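Local structure of 6-phospho-beta-glucosidase BglT (Thermotoga maritima, 1UP7) at residues Arg117-Val122 and Leu370-Tyr375; Leu187-Leu192 and Val333-Cys338; Lys313-Asn318 and Cys338-Gly343; Leu382-Leu387 and Asp398-Leu403. The protein hydrolyses cellobiose 6'-phosphate to glucose 6-phosphate and glucose, with NAD and a manganese ion as cofactors. All coordinates share one frame; numbering follows the deposited sequence.

Interaction 1: Arg117-Val122 and Leu370-Tyr375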
loop_
_atom_site.group_PDB
_atom_site.type_symbol
_atom_site.label_atom_id
_atom_site.label_comp_id
_atom_site.label_asym_id
_atom_site.label_seq_id
_atom_site.Cartn_x
_atom_site.Cartn_y
_atom_site.Cartn_z
ATOM N N ARG A 117 31.220 -11.359 -0.879
ATOM C CA ARG A 117 32.517 -10.845 -0.446
ATOM C C ARG A 117 32.374 -9.443 0.130
ATOM O O ARG A 117 33.104 -9.084 1.061
ATOM C CB ARG A 117 33.521 -10.798 -1.597
ATOM C CG ARG A 117 34.327 -12.065 -1.839
ATOM C CD ARG A 117 35.656 -11.893 -2.630
ATOM N NE ARG A 117 35.464 -11.007 -3.765
ATOM C CZ ARG A 117 34.854 -11.375 -4.887
ATOM N NH1 ARG A 117 34.435 -12.639 -5.021
ATOM N NH2 ARG A 117 34.685 -10.486 -5.874
ATOM N N ALA A 118 31.460 -8.642 -0.422
ATOM C CA ALA A 118 31.321 -7.259 -0.001
ATOM C C ALA A 118 30.667 -7.125 1.377
ATOM O O ALA A 118 31.117 -6.339 2.172
ATOM C CB ALA A 118 30.544 -6.447 -1.050
ATOM N N PHE A 119 29.609 -7.891 1.635
ATOM C CA PHE A 119 28.764 -7.688 2.814
ATOM C C PHE A 119 29.527 -7.605 4.157
ATOM O O PHE A 119 29.296 -6.673 4.931
ATOM C CB PHE A 119 27.598 -8.740 2.887
ATOM C CG PHE A 119 26.550 -8.611 1.775
ATOM C CD1 PHE A 119 26.389 -7.410 1.062
ATOM C CD2 PHE A 119 25.714 -9.689 1.470
ATOM C CE1 PHE A 119 25.418 -7.286 0.049
ATOM C CE2 PHE A 119 24.732 -9.584 0.464
ATOM C CZ PHE A 119 24.593 -8.385 -0.256
ATOM N N PRO A 120 30.424 -8.556 4.460
ATOM C CA PRO A 120 31.179 -8.489 5.738
ATOM C C PRO A 120 32.055 -7.230 5.868
ATOM O O PRO A 120 32.141 -6.646 6.951
ATOM C CB PRO A 120 32.060 -9.750 5.720
ATOM C CG PRO A 120 31.451 -10.648 4.659
ATOM C CD PRO A 120 30.795 -9.752 3.663
ATOM N N ILE A 121 32.682 -6.822 4.777
ATOM C CA ILE A 121 33.508 -5.630 4.782
ATOM C C ILE A 121 32.652 -4.381 4.945
ATOM O O ILE A 121 32.998 -3.535 5.784
ATOM C CB ILE A 121 34.429 -5.594 3.532
ATOM C CG1 ILE A 121 35.460 -6.732 3.591
ATOM C CG2 ILE A 121 35.190 -4.288 3.442
ATOM C CD1 ILE A 121 36.023 -7.160 2.168
ATOM N N VAL A 122 31.523 -4.274 4.218
ATOM C CA VAL A 122 30.684 -3.096 4.404
ATOM C C VAL A 122 30.024 -3.059 5.797
ATOM O O VAL A 122 29.870 -1.974 6.376
ATOM C CB VAL A 122 29.688 -2.772 3.226
ATOM C CG1 VAL A 122 30.208 -3.243 1.865
ATOM C CG2 VAL A 122 28.333 -3.244 3.509
ATOM N N LEU A 370 16.973 -12.295 -0.921
ATOM C CA LEU A 370 17.277 -13.683 -0.595
ATOM C C LEU A 370 18.792 -13.841 -0.373
ATOM O O LEU A 370 19.229 -14.592 0.513
ATOM C CB LEU A 370 16.820 -14.636 -1.710
ATOM C CG LEU A 370 15.312 -14.957 -1.773
ATOM C CD1 LEU A 370 14.966 -15.658 -3.097
ATOM C CD2 LEU A 370 14.850 -15.777 -0.535
ATOM N N THR A 371 19.592 -13.148 -1.183
ATOM C CA THR A 371 21.027 -13.196 -0.999
ATOM C C THR A 371 21.441 -12.607 0.365
ATOM O O THR A 371 22.250 -13.201 1.087
ATOM C CB THR A 371 21.733 -12.495 -2.169
ATOM O OG1 THR A 371 21.452 -13.209 -3.393
ATOM C CG2 THR A 371 23.239 -12.604 -2.019
ATOM N N ILE A 372 20.866 -11.459 0.709
ATOM C CA ILE A 372 21.162 -10.794 1.973
ATOM C C ILE A 372 20.744 -11.691 3.144
ATOM O O ILE A 372 21.469 -11.824 4.129
ATOM C CB ILE A 372 20.445 -9.435 2.041
ATOM C CG1 ILE A 372 21.178 -8.402 1.148
ATOM C CG2 ILE A 372 20.334 -9.001 3.442
ATOM C CD1 ILE A 372 20.273 -7.261 0.650
ATOM N N GLU A 373 19.596 -12.341 3.007
ATOM C CA GLU A 373 19.087 -13.220 4.052
ATOM C C GLU A 373 20.034 -14.426 4.249
ATOM O O GLU A 373 20.364 -14.796 5.381
ATOM C CB GLU A 373 17.636 -13.652 3.746
ATOM C CG GLU A 373 16.602 -12.618 4.211
ATOM C CD GLU A 373 15.289 -12.623 3.400
ATOM O OE1 GLU A 373 14.955 -13.651 2.721
ATOM O OE2 GLU A 373 14.582 -11.562 3.442
ATOM N N ALA A 374 20.507 -14.995 3.143
ATOM C CA ALA A 374 21.452 -16.106 3.212
ATOM C C ALA A 374 22.720 -15.666 3.945
ATOM O O ALA A 374 23.244 -16.405 4.773
ATOM C CB ALA A 374 21.812 -16.609 1.820
ATOM N N TYR A 375 23.188 -14.455 3.650
ATOM C CA TYR A 375 24.407 -13.982 4.254
ATOM C C TYR A 375 24.200 -13.722 5.748
ATOM O O TYR A 375 25.021 -14.155 6.545
ATOM C CB TYR A 375 24.992 -12.787 3.501
ATOM C CG TYR A 375 25.935 -12.077 4.374
ATOM C CD1 TYR A 375 27.231 -12.530 4.509
ATOM C CD2 TYR A 375 25.521 -10.990 5.140
ATOM C CE1 TYR A 375 28.107 -11.908 5.374
ATOM C CE2 TYR A 375 26.386 -10.364 6.006
ATOM C CZ TYR A 375 27.669 -10.833 6.109
ATOM O OH TYR A 375 28.551 -10.244 6.941
#
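Phe119 and Tyr375 carry this buried contact between two helices whose segment axes come within 10.9 Å at a crossing angle of -62°. The two side chains slide past one another in opposite directions. CB of Phe119 sits over the middle of the Tyr375 ring, 3.7 Å from its centroid, a CH-pi contact, while the Phe119 ring turns its edge to the same tyrosine in an offset edge-to-face pair, planes at 61°. With CG anti to the backbone N (chi1 161°), Tyr375 reaches across to helix 109-131, where CG of Pro120 rests 3.6 Å from CE1 of Tyr375. Its hydroxyl continues past the proline to a hydrogen bond with Glu123. At the far end of the phenylalanine ring, CZ of Phe119 meets CG1 of Ile372 at 3.7 Å, the side chains crossing at about a right angle. A serine in place of Tyr375 would probably leave CB of Phe119 and the ring of Pro120 without their aromatic surface, and Glu123 without this partner. Phe119 also stacks on Phe150 of helix 144-155. This aromatic helix-helix packing joins the NAD-binding Rossmann domain, whose Ile121 touches the cofactor, to helix 355-376 of the C-terminal domain.

Interaction 2: Leu187-Leu192 and Val333-Cys338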
loop_
_atom_site.group_PDB
_atom_site.type_symbol
_atom_site.label_atom_id
_atom_site.label_comp_id
_atom_site.label_asym_id
_atom_site.label_seq_id
_atom_site.Cartn_x
_atom_site.Cartn_y
_atom_site.Cartn_z
ATOM N N LEU A 187 15.033 13.283 -16.654
ATOM C CA LEU A 187 14.624 11.953 -17.084
ATOM C C LEU A 187 13.507 11.358 -16.230
ATOM O O LEU A 187 13.475 11.557 -15.013
ATOM C CB LEU A 187 15.829 11.010 -16.983
ATOM C CG LEU A 187 16.881 10.883 -18.103
ATOM C CD1 LEU A 187 16.884 11.956 -19.164
ATOM C CD2 LEU A 187 18.238 10.732 -17.500
ATOM N N LYS A 188 12.603 10.611 -16.854
ATOM C CA LYS A 188 11.905 9.583 -16.102
ATOM C C LYS A 188 12.767 8.328 -16.204
ATOM O O LYS A 188 12.884 7.707 -17.267
ATOM C CB LYS A 188 10.469 9.341 -16.560
ATOM C CG LYS A 188 9.790 8.308 -15.675
ATOM C CD LYS A 188 8.342 8.122 -16.035
ATOM C CE LYS A 188 7.799 6.846 -15.410
ATOM N NZ LYS A 188 6.293 6.885 -15.452
ATOM N N TYR A 189 13.363 7.981 -15.069
ATOM C CA TYR A 189 14.419 6.996 -14.985
ATOM C C TYR A 189 14.183 6.141 -13.751
ATOM O O TYR A 189 14.038 6.664 -12.662
ATOM C CB TYR A 189 15.752 7.742 -14.789
ATOM C CG TYR A 189 16.969 6.844 -14.699
ATOM C CD1 TYR A 189 17.156 5.982 -13.611
ATOM C CD2 TYR A 189 17.900 6.822 -15.724
ATOM C CE1 TYR A 189 18.250 5.132 -13.532
ATOM C CE2 TYR A 189 18.995 6.005 -15.681
ATOM C CZ TYR A 189 19.169 5.148 -14.592
ATOM O OH TYR A 189 20.283 4.332 -14.581
ATOM N N TYR A 190 14.201 4.828 -13.900
ATOM C CA TYR A 190 13.984 3.951 -12.750
ATOM C C TYR A 190 14.487 2.558 -13.048
ATOM O O TYR A 190 14.643 2.159 -14.198
ATOM C CB TYR A 190 12.497 3.889 -12.353
ATOM C CG TYR A 190 11.569 3.516 -13.509
ATOM C CD1 TYR A 190 11.167 4.463 -14.457
ATOM C CD2 TYR A 190 11.107 2.220 -13.645
ATOM C CE1 TYR A 190 10.317 4.098 -15.505
ATOM C CE2 TYR A 190 10.279 1.866 -14.672
ATOM C CZ TYR A 190 9.885 2.798 -15.603
ATOM O OH TYR A 190 9.065 2.402 -16.628
ATOM N N GLY A 191 14.693 1.816 -11.985
ATOM C CA GLY A 191 15.077 0.427 -12.051
ATOM C C GLY A 191 16.064 0.174 -10.933
ATOM O O GLY A 191 16.109 0.860 -9.908
ATOM N N LEU A 192 16.853 -0.855 -11.139
ATOM C CA LEU A 192 17.896 -1.187 -10.212
ATOM C C LEU A 192 19.196 -0.773 -10.896
ATOM O O LEU A 192 19.271 -0.658 -12.107
ATOM C CB LEU A 192 17.872 -2.688 -9.959
ATOM C CG LEU A 192 17.102 -3.230 -8.745
ATOM C CD1 LEU A 192 15.948 -2.383 -8.213
ATOM C CD2 LEU A 192 16.709 -4.676 -8.957
ATOM N N VAL A 333 14.962 -0.334 -2.704
ATOM C CA VAL A 333 16.040 0.540 -3.179
ATOM C C VAL A 333 16.051 0.503 -4.713
ATOM O O VAL A 333 16.113 -0.585 -5.319
ATOM C CB VAL A 333 17.429 0.139 -2.616
ATOM C CG1 VAL A 333 18.550 0.787 -3.408
ATOM C CG2 VAL A 333 17.531 0.494 -1.098
ATOM N N LEU A 334 15.955 1.681 -5.320
ATOM C CA LEU A 334 15.990 1.835 -6.758
ATOM C C LEU A 334 17.052 2.862 -7.131
ATOM O O LEU A 334 17.527 3.616 -6.282
ATOM C CB LEU A 334 14.628 2.334 -7.269
ATOM C CG LEU A 334 13.428 1.451 -6.932
ATOM C CD1 LEU A 334 12.137 2.154 -7.364
ATOM C CD2 LEU A 334 13.579 0.068 -7.547
ATOM N N GLU A 335 17.400 2.891 -8.412
ATOM C CA GLU A 335 18.229 3.960 -8.968
ATOM C C GLU A 335 17.275 4.932 -9.693
ATOM O O GLU A 335 16.661 4.566 -10.687
ATOM C CB GLU A 335 19.298 3.338 -9.889
ATOM C CG GLU A 335 20.293 4.313 -10.499
ATOM C CD GLU A 335 21.411 3.594 -11.258
ATOM O OE1 GLU A 335 21.271 3.333 -12.475
ATOM O OE2 GLU A 335 22.438 3.277 -10.607
ATOM N N ILE A 336 17.143 6.145 -9.166
ATOM C CA ILE A 336 16.049 7.077 -9.501
ATOM C C ILE A 336 16.525 8.522 -9.294
ATOM O O ILE A 336 17.453 8.759 -8.503
ATOM C CB ILE A 336 14.776 6.813 -8.619
ATOM C CG1 ILE A 336 15.173 6.660 -7.124
ATOM C CG2 ILE A 336 13.985 5.588 -9.123
ATOM C CD1 ILE A 336 13.961 6.456 -6.130
ATOM N N PRO A 337 15.905 9.480 -9.986
ATOM C CA PRO A 337 16.249 10.889 -9.835
ATOM C C PRO A 337 15.794 11.432 -8.492
ATOM O O PRO A 337 14.646 11.206 -8.095
ATOM C CB PRO A 337 15.439 11.562 -10.946
ATOM C CG PRO A 337 15.072 10.434 -11.898
ATOM C CD PRO A 337 14.830 9.288 -10.973
ATOM N N CYS A 338 16.686 12.141 -7.800
ATOM C CA CYS A 338 16.401 12.713 -6.482
ATOM C C CYS A 338 16.797 14.177 -6.399
ATOM O O CYS A 338 17.711 14.632 -7.078
ATOM C CB CYS A 338 17.118 11.945 -5.361
ATOM S SG CYS A 338 16.668 10.210 -5.317
#
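Two strand segments run roughly antiparallel side by side here, joined by one backbone and one side-chain hydrogen bond, in the C-terminal domain of the family 4 glycosidase fold. Strand 185-190 belongs to one antiparallel sheet and strand 333-341 is the middle strand of another, so the contact seams two sheets together beside the metal site. The segment axes approach to 5.3 Å. The backbone bond comes at the corner, Gly191: N of Glu335 gives its hydrogen to O of Gly191 at 2.8 Å. Beside it, CD1 of Leu192 packs on CD2 of Leu334 at 3.5 Å; toward the other end, CG of Pro337 lies 4.0 Å from CB of Tyr189. Glu335, the residue most buried by the contact, has an extended side chain that crosses that of Tyr189 at a slant, its carboxylate plane turned 43° from the tyrosine ring. Its second oxygen, OE2, is held by Asn193 and Asn318, and its side chain packs against Cys164, a manganese ligand; these bonds probably help fix the metal-site wall. A phenylalanine in place of Tyr189 would probably leave OE1 of Glu335 without its hydroxyl partner and the carboxylate freer to turn. The Tyr189 ring, opposite its own backbone N (chi1 -179°), lays an edge against O of Glu335, 3.3 Å from CE1 of Tyr189. At the end of the ring, OH of Tyr189 donates to OE1 of Glu335 at 2.5 Å, arriving on the anti side, 22° out of the carboxylate plane.

Interaction 3: Lys313-Asn318 and Cys338-Gly343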
loop_
_atom_site.group_PDB
_atom_site.type_symbol
_atom_site.label_atom_id
_atom_site.label_comp_id
_atom_site.label_asym_id
_atom_site.label_seq_id
_atom_site.Cartn_x
_atom_site.Cartn_y
_atom_site.Cartn_z
ATOM N N LYS A 313 19.486 20.224 -6.399
ATOM C CA LYS A 313 19.842 19.766 -7.736
ATOM C C LYS A 313 19.417 18.322 -7.890
ATOM O O LYS A 313 19.249 17.634 -6.885
ATOM C CB LYS A 313 21.338 19.937 -7.978
ATOM C CG LYS A 313 21.829 21.398 -7.831
ATOM C CD LYS A 313 21.962 22.101 -9.161
ATOM C CE LYS A 313 21.024 23.311 -9.272
ATOM N NZ LYS A 313 21.740 24.622 -9.504
ATOM N N ILE A 314 19.218 17.877 -9.129
ATOM C CA ILE A 314 18.820 16.508 -9.386
ATOM C C ILE A 314 20.009 15.610 -9.641
ATOM O O ILE A 314 20.860 15.916 -10.451
ATOM C CB ILE A 314 17.830 16.430 -10.552
ATOM C CG1 ILE A 314 16.619 17.360 -10.296
ATOM C CG2 ILE A 314 17.471 14.937 -10.881
ATOM C CD1 ILE A 314 15.978 17.228 -8.918
ATOM N N HIS A 315 20.044 14.492 -8.926
ATOM C CA HIS A 315 21.011 13.424 -9.150
ATOM C C HIS A 315 20.320 12.081 -9.150
ATOM O O HIS A 315 19.468 11.832 -8.298
ATOM C CB HIS A 315 22.090 13.445 -8.060
ATOM C CG HIS A 315 22.926 14.671 -8.111
ATOM N ND1 HIS A 315 23.909 14.856 -9.060
ATOM C CD2 HIS A 315 22.847 15.829 -7.413
ATOM C CE1 HIS A 315 24.437 16.057 -8.908
ATOM N NE2 HIS A 315 23.811 16.664 -7.912
ATOM N N ILE A 316 20.685 11.228 -10.100
ATOM C CA ILE A 316 20.143 9.892 -10.126
ATOM C C ILE A 316 21.014 9.006 -9.282
ATOM O O ILE A 316 22.196 8.865 -9.522
ATOM C CB ILE A 316 19.988 9.336 -11.538
ATOM C CG1 ILE A 316 19.115 10.275 -12.383
ATOM C CG2 ILE A 316 19.370 7.948 -11.446
ATOM C CD1 ILE A 316 19.131 9.974 -13.886
ATOM N N VAL A 317 20.398 8.368 -8.308
ATOM C CA VAL A 317 21.114 7.847 -7.168
ATOM C C VAL A 317 20.387 6.573 -6.699
ATOM O O VAL A 317 19.222 6.390 -7.020
ATOM C CB VAL A 317 21.137 9.028 -6.147
ATOM C CG1 VAL A 317 20.477 8.741 -4.781
ATOM C CG2 VAL A 317 22.512 9.703 -6.101
ATOM N N ASN A 318 21.079 5.665 -6.012
ATOM C CA ASN A 318 20.418 4.484 -5.422
ATOM C C ASN A 318 19.944 4.766 -4.020
ATOM O O ASN A 318 20.740 5.113 -3.143
ATOM C CB ASN A 318 21.310 3.241 -5.388
ATOM C CG ASN A 318 21.628 2.738 -6.751
ATOM O OD1 ASN A 318 21.040 1.767 -7.245
ATOM N ND2 ASN A 318 22.547 3.415 -7.402
ATOM N N CYS A 338 16.686 12.141 -7.800
ATOM C CA CYS A 338 16.401 12.713 -6.482
ATOM C C CYS A 338 16.797 14.177 -6.399
ATOM O O CYS A 338 17.711 14.632 -7.078
ATOM C CB CYS A 338 17.118 11.945 -5.361
ATOM S SG CYS A 338 16.668 10.210 -5.317
ATOM N N TYR A 339 16.056 14.902 -5.574
ATOM C CA TYR A 339 16.317 16.296 -5.304
ATOM C C TYR A 339 17.312 16.299 -4.149
ATOM O O TYR A 339 17.035 15.809 -3.057
ATOM C CB TYR A 339 15.027 16.996 -4.919
ATOM C CG TYR A 339 15.173 18.443 -4.526
ATOM C CD1 TYR A 339 15.395 19.428 -5.486
ATOM C CD2 TYR A 339 15.038 18.837 -3.199
ATOM C CE1 TYR A 339 15.492 20.747 -5.141
ATOM C CE2 TYR A 339 15.114 20.173 -2.834
ATOM C CZ TYR A 339 15.349 21.125 -3.810
ATOM O OH TYR A 339 15.445 22.453 -3.456
ATOM N N VAL A 340 18.492 16.816 -4.410
ATOM C CA VAL A 340 19.584 16.682 -3.462
ATOM C C VAL A 340 19.901 18.079 -2.913
ATOM O O VAL A 340 20.197 19.020 -3.669
ATOM C CB VAL A 340 20.828 16.008 -4.116
ATOM C CG1 VAL A 340 22.026 16.037 -3.181
ATOM C CG2 VAL A 340 20.525 14.570 -4.524
ATOM N N ARG A 341 19.793 18.227 -1.596
ATOM C CA ARG A 341 19.943 19.549 -1.002
ATOM C C ARG A 341 20.355 19.446 0.447
ATOM O O ARG A 341 19.709 18.766 1.233
ATOM C CB ARG A 341 18.625 20.294 -1.124
ATOM C CG ARG A 341 18.530 21.607 -0.444
ATOM C CD ARG A 341 17.231 22.310 -0.827
ATOM N NE ARG A 341 17.131 23.592 -0.140
ATOM C CZ ARG A 341 16.231 24.529 -0.391
ATOM N NH1 ARG A 341 15.325 24.363 -1.352
ATOM N NH2 ARG A 341 16.265 25.651 0.321
ATOM N N SER A 342 21.432 20.134 0.797
ATOM C CA SER A 342 21.849 20.313 2.193
ATOM C C SER A 342 21.873 19.027 3.016
ATOM O O SER A 342 21.241 18.927 4.062
ATOM C CB SER A 342 20.978 21.332 2.898
ATOM O OG SER A 342 21.311 22.627 2.444
ATOM N N GLY A 343 22.607 18.040 2.548
ATOM C CA GLY A 343 22.731 16.799 3.273
ATOM C C GLY A 343 21.581 15.819 3.096
ATOM O O GLY A 343 21.636 14.715 3.639
#
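His315 and Val340 lie on one face of an antiparallel strand pair, their side chains crossing at about a right angle; CB of Val340 lies at the edge of the imidazole, 3.9 Å from CD2 of His315. The ring stands beside its own backbone N (chi1 -65°), and its NE2 is bonded to Asp306 of helix 296-308, which covers this face. Further along it, CG1 of Val317 approaches SG of Cys338 at 4.1 Å. On the opposite face, CD1 of Ile314 folds back toward the neighbouring strand and lies at the edge of the Tyr339 ring, 4.1 Å from CD1 of Tyr339. NH1 of Arg341 reaches OH of Tyr339, which lies in the guanidinium plane, at 2.8 Å. Tyr339 and Ile314 also pack against Ile314 and Tyr339 of the third subunit.

Two hydrogen-bonded pairs, Lys313 with Val340 and His315 with Cys338, flank the non-hydrogen-bonded pair Ile314-Tyr339. The shortest of the four bonds runs from N of Val340 to O of Lys313, 2.7 Å, whereas N of Cys338 stands above the carbonyl plane of His315. The backbone N and O of these four residues thus pair across the strands, while one face packs against helix 296-308 and the other supplies apolar and aromatic surface to the tetramer interface.

Interaction 4: Leu382-Leu387 and Asp398-Leu403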
loop_
_atom_site.group_PDB
_atom_site.type_symbol
_atom_site.label_atom_id
_atom_site.label_comp_id
_atom_site.label_asym_id
_atom_site.label_seq_id
_atom_site.Cartn_x
_atom_site.Cartn_y
_atom_site.Cartn_z
ATOM N N LEU A 382 20.157 -21.338 2.336
ATOM C CA LEU A 382 19.482 -20.142 1.857
ATOM C C LEU A 382 20.204 -19.494 0.686
ATOM O O LEU A 382 19.570 -18.856 -0.141
ATOM C CB LEU A 382 19.204 -19.158 2.999
ATOM C CG LEU A 382 18.285 -19.727 4.116
ATOM C CD1 LEU A 382 18.193 -18.760 5.281
ATOM C CD2 LEU A 382 16.869 -20.129 3.613
ATOM N N ALA A 383 21.520 -19.706 0.599
ATOM C CA ALA A 383 22.308 -19.215 -0.531
ATOM C C ALA A 383 21.931 -19.962 -1.814
ATOM O O ALA A 383 21.818 -19.351 -2.882
ATOM C CB ALA A 383 23.807 -19.318 -0.252
ATOM N N LEU A 384 21.706 -21.271 -1.694
ATOM C CA LEU A 384 21.191 -22.077 -2.812
ATOM C C LEU A 384 19.855 -21.509 -3.322
ATOM O O LEU A 384 19.658 -21.351 -4.508
ATOM C CB LEU A 384 20.948 -23.501 -2.331
ATOM C CG LEU A 384 21.527 -24.729 -3.004
ATOM C CD1 LEU A 384 22.905 -24.512 -3.694
ATOM C CD2 LEU A 384 21.570 -25.867 -1.949
ATOM N N LYS A 385 18.963 -21.198 -2.392
ATOM C CA LYS A 385 17.694 -20.600 -2.689
ATOM C C LYS A 385 17.858 -19.243 -3.377
ATOM O O LYS A 385 17.158 -18.985 -4.368
ATOM C CB LYS A 385 16.858 -20.470 -1.411
ATOM C CG LYS A 385 15.444 -19.963 -1.559
ATOM C CD LYS A 385 14.876 -19.847 -0.139
ATOM C CE LYS A 385 13.453 -19.342 -0.198
ATOM N NZ LYS A 385 12.790 -19.293 1.095
ATOM N N ALA A 386 18.775 -18.399 -2.895
ATOM C CA ALA A 386 19.033 -17.113 -3.569
ATOM C C ALA A 386 19.546 -17.326 -4.989
ATOM O O ALA A 386 19.065 -16.708 -5.951
ATOM C CB ALA A 386 20.004 -16.258 -2.794
ATOM N N LEU A 387 20.499 -18.240 -5.123
ATOM C CA LEU A 387 21.127 -18.513 -6.394
ATOM C C LEU A 387 20.112 -19.000 -7.435
ATOM O O LEU A 387 20.117 -18.536 -8.597
ATOM C CB LEU A 387 22.250 -19.511 -6.156
ATOM C CG LEU A 387 23.431 -19.653 -7.093
ATOM C CD1 LEU A 387 24.081 -18.311 -7.570
ATOM C CD2 LEU A 387 24.460 -20.576 -6.410
ATOM N N ASP A 398 22.567 -27.800 -11.515
ATOM C CA ASP A 398 23.901 -27.225 -11.370
ATOM C C ASP A 398 24.092 -26.426 -10.097
ATOM O O ASP A 398 25.219 -26.037 -9.790
ATOM C CB ASP A 398 24.240 -26.281 -12.519
ATOM C CG ASP A 398 24.263 -26.972 -13.865
ATOM O OD1 ASP A 398 24.956 -27.991 -14.006
ATOM O OD2 ASP A 398 23.615 -26.544 -14.848
ATOM N N ALA A 399 23.002 -26.120 -9.391
ATOM C CA ALA A 399 23.071 -25.139 -8.306
ATOM C C ALA A 399 24.031 -25.535 -7.177
ATOM O O ALA A 399 24.807 -24.716 -6.705
ATOM C CB ALA A 399 21.663 -24.763 -7.787
ATOM N N LYS A 400 24.017 -26.798 -6.785
ATOM C CA LYS A 400 24.865 -27.224 -5.685
ATOM C C LYS A 400 26.335 -27.166 -5.993
ATOM O O LYS A 400 27.110 -26.646 -5.175
ATOM C CB LYS A 400 24.502 -28.638 -5.236
ATOM C CG LYS A 400 23.879 -28.649 -3.892
ATOM C CD LYS A 400 23.229 -29.984 -3.666
ATOM C CE LYS A 400 23.469 -30.433 -2.243
ATOM N NZ LYS A 400 24.631 -29.707 -1.676
ATOM N N ASP A 401 26.730 -27.735 -7.128
ATOM C CA ASP A 401 28.141 -27.718 -7.502
ATOM C C ASP A 401 28.614 -26.277 -7.686
ATOM O O ASP A 401 29.703 -25.935 -7.246
ATOM C CB ASP A 401 28.402 -28.544 -8.770
ATOM C CG ASP A 401 28.297 -30.030 -8.531
ATOM O OD1 ASP A 401 28.505 -30.468 -7.392
ATOM O OD2 ASP A 401 28.020 -30.846 -9.430
ATOM N N LEU A 402 27.792 -25.451 -8.319
ATOM C CA LEU A 402 28.162 -24.053 -8.544
ATOM C C LEU A 402 28.423 -23.329 -7.204
ATOM O O LEU A 402 29.477 -22.662 -7.031
ATOM C CB LEU A 402 27.091 -23.296 -9.372
ATOM C CG LEU A 402 27.255 -21.784 -9.522
ATOM C CD1 LEU A 402 28.572 -21.476 -10.209
ATOM C CD2 LEU A 402 26.050 -21.148 -10.279
ATOM N N LEU A 403 27.470 -23.460 -6.267
ATOM C CA LEU A 403 27.626 -22.837 -4.945
ATOM C C LEU A 403 28.903 -23.289 -4.242
ATOM O O LEU A 403 29.607 -22.477 -3.661
ATOM C CB LEU A 403 26.400 -23.042 -4.029
ATOM C CG LEU A 403 26.468 -22.347 -2.623
ATOM C CD1 LEU A 403 26.642 -20.811 -2.637
ATOM C CD2 LEU A 403 25.297 -22.691 -1.726
#
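Leucines interlock in a packed pair of consecutive helices in the helical C-terminal region, where the segments of helices 380-389 and 396-409 cross at 116° with their axes 9.9 Å apart. Leu403 is the central bump of the second helix. Its side chain extends away from its own N (chi1 -177°), which directs the branch into the hollow formed by Ala383, Leu384 and Leu387. The small methyl of Ala383 makes the floor, with CB 4.0 Å from CD2 of Leu403, and the two leucines form the flanks. Leu387 closes one of these with CD2, lying 3.9 Å from CB of Leu403 and also brushing Leu402. In return, Leu384 enters the shallow groove between Ala399, Lys400 and Leu403. Its CD1 comes down to the helix backbone, 3.6 Å from O of Ala399, while CD2 of Leu384 crosses the aliphatic part of Lys400 at a slant, 4.1 Å from CG of that lysine. Phe112 of helix 109-131 backs Ala383 and Leu387. Toward the second subunit, Lys400 forms a cation-pi contact with Trp231 of that chain, and Ala399 packs on the same tryptophan. The tightest meeting of side chains across the interface is methyl on methyl, CD1 of Leu384 against CD2 of Leu403 at 3.6 Å.

From the N terminus, the chain passes through the Rossmann domain and lays down 117-122, which waits 248 residues for 370-375; interaction 1 thus closes the longest loop and ties that domain to the C-terminal one. Interactions 2 and 3 both fall within this loop. They cross, since the segments alternate as 187-192, 313-318, 333-338 and 338-343, and they share Cys338 on strand 333-341. Interaction 3 builds the sheet of strands 313-320 and 333-341, and interaction 2 fastens that sheet to strand 185-190 of another. Interaction 4 follows in series, a short closure between neighbouring helices. It touches interaction 1 through Ala374 and Ala383, and both reach the second subunit.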